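Versicolorin reductase (Brucella melitensis, PDB 4NIM) probably catalyses the NAD(P)(H)-dependent interconversion of a carbonyl and an alcohol, as a short-chain dehydrogenase/reductase whose natural substrate is not established. Local coordinates at residues E75-E78 with D79-I83; R119-A122 with V123-A127; G265-D268 with G269-P273. One frame throughout, in Å; residues are numbered along the deposited sequence.

Contact 1 of 3, residues E75-E78 with D79-I83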
# COMPACT_ATOMS: atom_id res chain seq x y z
N GLU A 75 7.85 11.23 -2.44
CA GLU A 75 7.43 12.37 -3.34
C GLU A 75 8.33 12.45 -4.54
O GLU A 75 7.99 13.08 -5.54
CB GLU A 75 7.47 13.70 -2.60
CG GLU A 75 6.49 13.75 -1.45
CD GLU A 75 6.56 15.06 -0.68
OE1 GLU A 75 6.74 16.14 -1.32
OE2 GLU A 75 6.43 14.99 0.56
N ASN A 76 9.50 11.85 -4.43
CA ASN A 76 10.46 11.86 -5.52
C ASN A 76 10.31 10.57 -6.34
O ASN A 76 10.62 9.46 -5.86
CB ASN A 76 11.87 12.03 -4.96
CG ASN A 76 12.96 12.04 -6.03
OD1 ASN A 76 12.80 11.53 -7.13
ND2 ASN A 76 14.11 12.60 -5.68
N VAL A 77 9.87 10.72 -7.58
CA VAL A 77 9.62 9.57 -8.45
C VAL A 77 10.89 8.69 -8.66
O VAL A 77 10.80 7.48 -8.77
CB VAL A 77 8.97 10.00 -9.77
CG1 VAL A 77 8.81 8.82 -10.74
CG2 VAL A 77 7.59 10.58 -9.50
N GLU A 78 12.07 9.30 -8.67
CA GLU A 78 13.31 8.52 -8.84
C GLU A 78 13.57 7.60 -7.63
O GLU A 78 14.14 6.52 -7.77
CB GLU A 78 14.51 9.48 -9.09
CG GLU A 78 15.55 8.91 -10.05
CD GLU A 78 16.78 9.83 -10.23
OE1 GLU A 78 16.62 11.09 -10.20
OE2 GLU A 78 17.90 9.29 -10.39
N ASP A 79 13.17 8.05 -6.44
CA ASP A 79 13.24 7.25 -5.22
C ASP A 79 12.28 6.06 -5.33
O ASP A 79 12.63 4.91 -4.99
CB ASP A 79 12.92 8.08 -3.98
CG ASP A 79 14.07 8.92 -3.50
OD1 ASP A 79 15.16 8.92 -4.14
OD2 ASP A 79 13.92 9.55 -2.43
N CYS A 80 11.10 6.32 -5.86
CA CYS A 80 10.14 5.26 -6.13
C CYS A 80 10.73 4.20 -7.03
O CYS A 80 10.67 2.99 -6.73
CB CYS A 80 8.85 5.82 -6.77
SG CYS A 80 7.95 6.88 -5.60
N ARG A 81 11.33 4.64 -8.13
CA ARG A 81 11.98 3.71 -9.04
C ARG A 81 13.13 2.93 -8.38
O ARG A 81 13.27 1.74 -8.65
CB ARG A 81 12.46 4.42 -10.29
CG ARG A 81 11.31 4.99 -11.09
CD ARG A 81 11.84 5.88 -12.18
NE ARG A 81 10.78 6.12 -13.14
CZ ARG A 81 10.67 7.18 -13.90
NH1 ARG A 81 11.55 8.17 -13.81
NH2 ARG A 81 9.64 7.24 -14.75
N ARG A 82 13.92 3.60 -7.53
CA ARG A 82 15.06 2.96 -6.86
C ARG A 82 14.63 1.82 -5.93
O ARG A 82 15.36 0.82 -5.79
CB ARG A 82 15.91 3.97 -6.10
CG ARG A 82 17.28 3.43 -5.69
CD ARG A 82 18.29 4.55 -5.45
NE ARG A 82 17.85 5.46 -4.40
CZ ARG A 82 17.38 6.68 -4.64
NH1 ARG A 82 17.30 7.14 -5.88
NH2 ARG A 82 16.99 7.43 -3.62
N ILE A 83 13.44 1.94 -5.32
CA ILE A 83 12.96 0.89 -4.44
C ILE A 83 12.86 -0.44 -5.16
O ILE A 83 13.38 -1.51 -4.71
CB ILE A 83 11.61 1.26 -3.84
CG1 ILE A 83 11.79 2.45 -2.89
CG2 ILE A 83 11.03 0.08 -3.09
CD1 ILE A 83 10.52 3.17 -2.58
O HOH W 1 15.10 12.12 -2.83
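Asn76 meets Asp79 across the first turn of helix 77-91, for which it is the N-cap. With CG anti to the backbone N (chi1 180°), the amide bends back over the helix start and OD1 takes the N-H of Glu78 at 2.8 Å, a bond that a short side chain with an acceptor is well suited to accept. The same amide lies stacked on the Asp79 carboxylate, their planes only 12° apart, and a water joins the two, donating to Asp79 OD2 and weakly receiving from Asn76 ND2. The backbone O of Asn76 receives the regular bond from Cys80 N at 3.2 Å and a weak one from Asp79 N. Val77 bonds through O to Arg81 N, while its CG1 sits over the centre of one face of the Arg81 guanidinium, 4.0 Å from CZ; a branched apolar group suits that flat surface. Glu78 O accepts from Arg82 N at 2.9 Å, and its own side chain runs outward. Asp79 OD1 makes a salt bridge to Arg82 NH2, doubtful in detail because it is modelled very short and Arg82 has a second conformer. The Asn76 amide thus satisfies one of the first helix N-H groups, while the Asp79 carboxylate sits beside it, tied to Asp73 N; the partly positive helix start and Arg82 would together tend to stabilise its negative charge.

Contact 2 of 3, residues R119-A122 with V123-A127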
# COMPACT_ATOMS: atom_id res chain seq x y z
N ARG A 119 1.59 17.14 -2.15
CA ARG A 119 2.25 16.07 -1.31
C ARG A 119 1.30 14.85 -1.19
O ARG A 119 1.72 13.70 -1.24
CB ARG A 119 2.46 16.54 0.15
CG ARG A 119 3.60 17.43 0.43
CD ARG A 119 4.00 17.38 1.92
NE ARG A 119 3.03 17.94 2.87
CZ ARG A 119 2.77 19.25 3.01
NH1 ARG A 119 3.32 20.14 2.19
NH2 ARG A 119 1.90 19.64 3.91
N LEU A 120 0.05 15.11 -0.89
CA LEU A 120 -0.94 14.04 -0.80
C LEU A 120 -1.01 13.21 -2.09
O LEU A 120 -0.88 11.99 -2.05
CB LEU A 120 -2.29 14.61 -0.47
CG LEU A 120 -2.45 14.97 1.02
CD1 LEU A 120 -3.65 15.83 1.23
CD2 LEU A 120 -2.59 13.74 1.92
N PHE A 121 -1.18 13.87 -3.22
CA PHE A 121 -1.22 13.13 -4.51
C PHE A 121 0.11 12.47 -4.83
O PHE A 121 0.13 11.38 -5.40
CB PHE A 121 -1.72 14.01 -5.65
CG PHE A 121 -3.19 14.09 -5.70
CD1 PHE A 121 -3.88 14.88 -4.80
CD2 PHE A 121 -3.90 13.29 -6.55
CE1 PHE A 121 -5.26 14.87 -4.79
CE2 PHE A 121 -5.28 13.28 -6.55
CZ PHE A 121 -5.95 14.08 -5.65
N ALA A 122 1.23 13.11 -4.47
CA ALA A 122 2.52 12.57 -4.74
C ALA A 122 2.73 11.24 -3.99
O ALA A 122 3.24 10.28 -4.59
CB ALA A 122 3.62 13.56 -4.36
N VAL A 123 2.34 11.18 -2.72
CA VAL A 123 2.62 9.98 -1.91
C VAL A 123 1.48 8.97 -2.09
O VAL A 123 1.74 7.80 -2.18
CB VAL A 123 2.82 10.30 -0.41
CG1 VAL A 123 2.99 9.02 0.43
CG2 VAL A 123 4.02 11.23 -0.21
N ASN A 124 0.24 9.45 -2.16
CA ASN A 124 -0.91 8.52 -2.10
C ASN A 124 -1.32 7.96 -3.48
O ASN A 124 -1.99 6.91 -3.54
CB ASN A 124 -2.11 9.15 -1.44
CG ASN A 124 -1.86 9.48 0.01
OD1 ASN A 124 -0.96 8.92 0.64
ND2 ASN A 124 -2.69 10.30 0.56
N THR A 125 -0.88 8.60 -4.56
CA THR A 125 -1.35 8.27 -5.89
C THR A 125 -0.20 8.12 -6.86
O THR A 125 -0.13 7.11 -7.56
CB THR A 125 -2.36 9.37 -6.44
OG1 THR A 125 -3.34 9.72 -5.43
CG2 THR A 125 -3.05 8.83 -7.62
N ARG A 126 0.68 9.12 -6.95
CA ARG A 126 1.80 9.08 -7.90
C ARG A 126 2.84 7.98 -7.51
O ARG A 126 3.36 7.25 -8.37
CB ARG A 126 2.47 10.44 -7.99
CG ARG A 126 3.45 10.55 -9.15
CD ARG A 126 3.94 11.96 -9.34
NE ARG A 126 4.85 12.38 -8.30
CZ ARG A 126 5.21 13.64 -8.08
NH1 ARG A 126 4.70 14.62 -8.82
NH2 ARG A 126 6.04 13.94 -7.09
N ALA A 127 3.17 7.91 -6.24
CA ALA A 127 4.14 6.89 -5.79
C ALA A 127 3.62 5.49 -6.13
O ALA A 127 4.32 4.75 -6.82
CB ALA A 127 4.53 7.08 -4.36
O HOH W 2 5.49 10.59 -6.13
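Val123 follows Arg119 by one helical turn: its N bonds to Arg119 O at 3.0 Å, and CG2, beside its own backbone N, rests against the same oxygen. Asn124 follows the pattern, its N reaching Leu120 O at 2.8 Å, while its amide runs alongside the Leu120 side chain with ND2 3.7 Å from CD2. The polar end is turned to other partners, OD1 to Leu103 N and ND2 to Ser169 OG, so amide donor and acceptor are both used. It probably corresponds to the asparagine of the tetrad found in many SDR enzymes. Over 123-126 the helix widens into a pi-type turn. Phe121 O is gripped twice: Thr125 N lies 42° above the carbonyl plane, whereas Arg126 N, five residues on, comes at 2.8 Å and nearly straight on. Thr125 OG1 sits 3.8 Å from Phe121 CD2. Arg126 bends at chi3 (72°), which folds the guanidinium back so that one face covers Ala122 CB, with NH2 3.7 Å away; the small methyl lets it lie close against the helix. NH2 is hydrogen-bonded to Glu75 O, just before helix 77-91. A water bridges Arg126 NE and Ala122 O, and that oxygen also accepts from Ala127 N at 2.9 Å, a second five-residue step. Helix 114-142 here lies between two others on one side of the Rossmann sheet: Thr125 OG1 bonds to Ser169 O of helix 164-183, while Arg126 and Ala127 pack on Val77 and Cys80 of helix 77-91.

Contact 3 of 3, residues G265-D268 with G269-P273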
# COMPACT_ATOMS: atom_id res chain seq x y z
N GLY A 265 -22.60 3.75 2.09
CA GLY A 265 -23.99 3.89 1.76
C GLY A 265 -24.98 3.35 2.78
O GLY A 265 -26.14 3.23 2.47
N ALA A 266 -24.51 3.03 3.99
CA ALA A 266 -25.35 2.52 5.04
C ALA A 266 -25.17 3.40 6.27
O ALA A 266 -24.08 3.91 6.55
CB ALA A 266 -24.97 1.06 5.33
N TYR A 267 -26.26 3.56 7.02
CA TYR A 267 -26.35 4.56 8.10
C TYR A 267 -27.70 4.46 8.75
O TYR A 267 -28.60 3.86 8.20
CB TYR A 267 -26.19 5.98 7.56
CG TYR A 267 -26.92 6.24 6.26
CD1 TYR A 267 -28.27 6.50 6.24
CD2 TYR A 267 -26.23 6.22 5.02
CE1 TYR A 267 -28.95 6.78 5.04
CE2 TYR A 267 -26.90 6.47 3.84
CZ TYR A 267 -28.26 6.71 3.86
OH TYR A 267 -28.93 6.99 2.68
N ASP A 268 -27.89 5.10 9.91
CA ASP A 268 -29.22 5.12 10.49
C ASP A 268 -30.09 6.27 9.97
O ASP A 268 -31.30 6.11 9.90
CB ASP A 268 -29.12 5.18 11.99
CG ASP A 268 -28.61 3.86 12.55
OD1 ASP A 268 -29.35 2.86 12.48
OD2 ASP A 268 -27.50 3.82 13.02
N GLY A 269 -29.45 7.39 9.67
CA GLY A 269 -30.03 8.59 9.08
C GLY A 269 -28.95 9.14 8.17
O GLY A 269 -27.78 9.01 8.46
N SER A 270 -29.32 9.77 7.07
CA SER A 270 -28.28 10.13 6.11
C SER A 270 -27.38 11.18 6.74
O SER A 270 -27.87 12.11 7.40
CB SER A 270 -28.85 10.62 4.78
OG SER A 270 -29.71 11.69 5.02
N PRO A 271 -26.07 11.03 6.54
CA PRO A 271 -25.17 11.97 7.19
C PRO A 271 -25.26 13.37 6.59
O PRO A 271 -25.39 13.54 5.36
CB PRO A 271 -23.79 11.36 6.96
CG PRO A 271 -24.04 9.91 6.74
CD PRO A 271 -25.34 9.88 5.98
N HIS A 272 -25.16 14.37 7.46
CA HIS A 272 -24.89 15.69 6.95
C HIS A 272 -24.16 16.54 7.97
O HIS A 272 -24.16 16.20 9.13
CB HIS A 272 -26.18 16.36 6.52
CG HIS A 272 -27.23 16.30 7.56
ND1 HIS A 272 -28.30 15.43 7.49
CD2 HIS A 272 -27.40 17.01 8.70
CE1 HIS A 272 -29.07 15.59 8.55
NE2 HIS A 272 -28.55 16.55 9.31
N PRO A 273 -23.53 17.63 7.50
CA PRO A 273 -22.81 18.50 8.41
C PRO A 273 -23.75 19.13 9.42
O PRO A 273 -24.91 19.39 9.11
CB PRO A 273 -22.24 19.58 7.48
CG PRO A 273 -22.16 18.91 6.16
CD PRO A 273 -23.40 18.08 6.11
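Tyr267 lays one face of its ring against the backbone of the residues that follow. Ser270 CA stands 3.9 Å from the ring centroid and Pro271 CD 4.2 Å, both over the same face and both within 25° of the ring normal, so each makes a CH-pi contact. Polarised C-H groups next to nitrogen, like these, suit an electron-rich phenol ring. The two carbons divide the ring between them: Ser270 CA lies toward CE1, whereas Pro271 CD comes 3.9 Å from Tyr267 CD2, with the proline ring set across the tyrosine at about a right angle. Nearer the root of the ring, Tyr267 CD1 approaches Gly269 C at 3.3 Å, and Ser270 CB touches the far end at CE1. No hydrogen bond joins the two segments. This is an irregular C-terminal tail beyond strand 256-259, the last of the Rossmann sheet, and its grouping is an aromatic-proline contact within five residues of coil. What brings the ring there is a chi1 of 41°, which sets CG between the backbone N and the carbonyl carbon. Asp268 then turns the chain, and the extended backbone of Gly269 carries its carbonyl group beside the ring. From Ser270 to Pro271 the backbone is extended in a polyproline-like way. Tyr267, Ser270 and Pro271 are themselves exposed and meet neighbouring molecules in the crystal, so the lattice may influence this conformation.

Overall arrangement
From the N terminus the chain leaves strand 66-71, enters helix 77-91 at contact 1, returns through strand 96-99 and passes contact 2 within helix 114-142. It ends, after strand 256-259, in the tail of contact 3. Each contact closes only a local turn; they follow in series, with neither nesting nor crossing. Contacts 1 and 2 nevertheless meet in space: Glu75 O receives a probable hydrogen bond from Arg126 NH2, and Cys80 SG packs against Ala127 CB, tying the start of helix 77-91 and the loop before it to helix 114-142. Contact 3 stands apart, its centre about 29 Å from that of contact 2 and about 40 Å from that of contact 1.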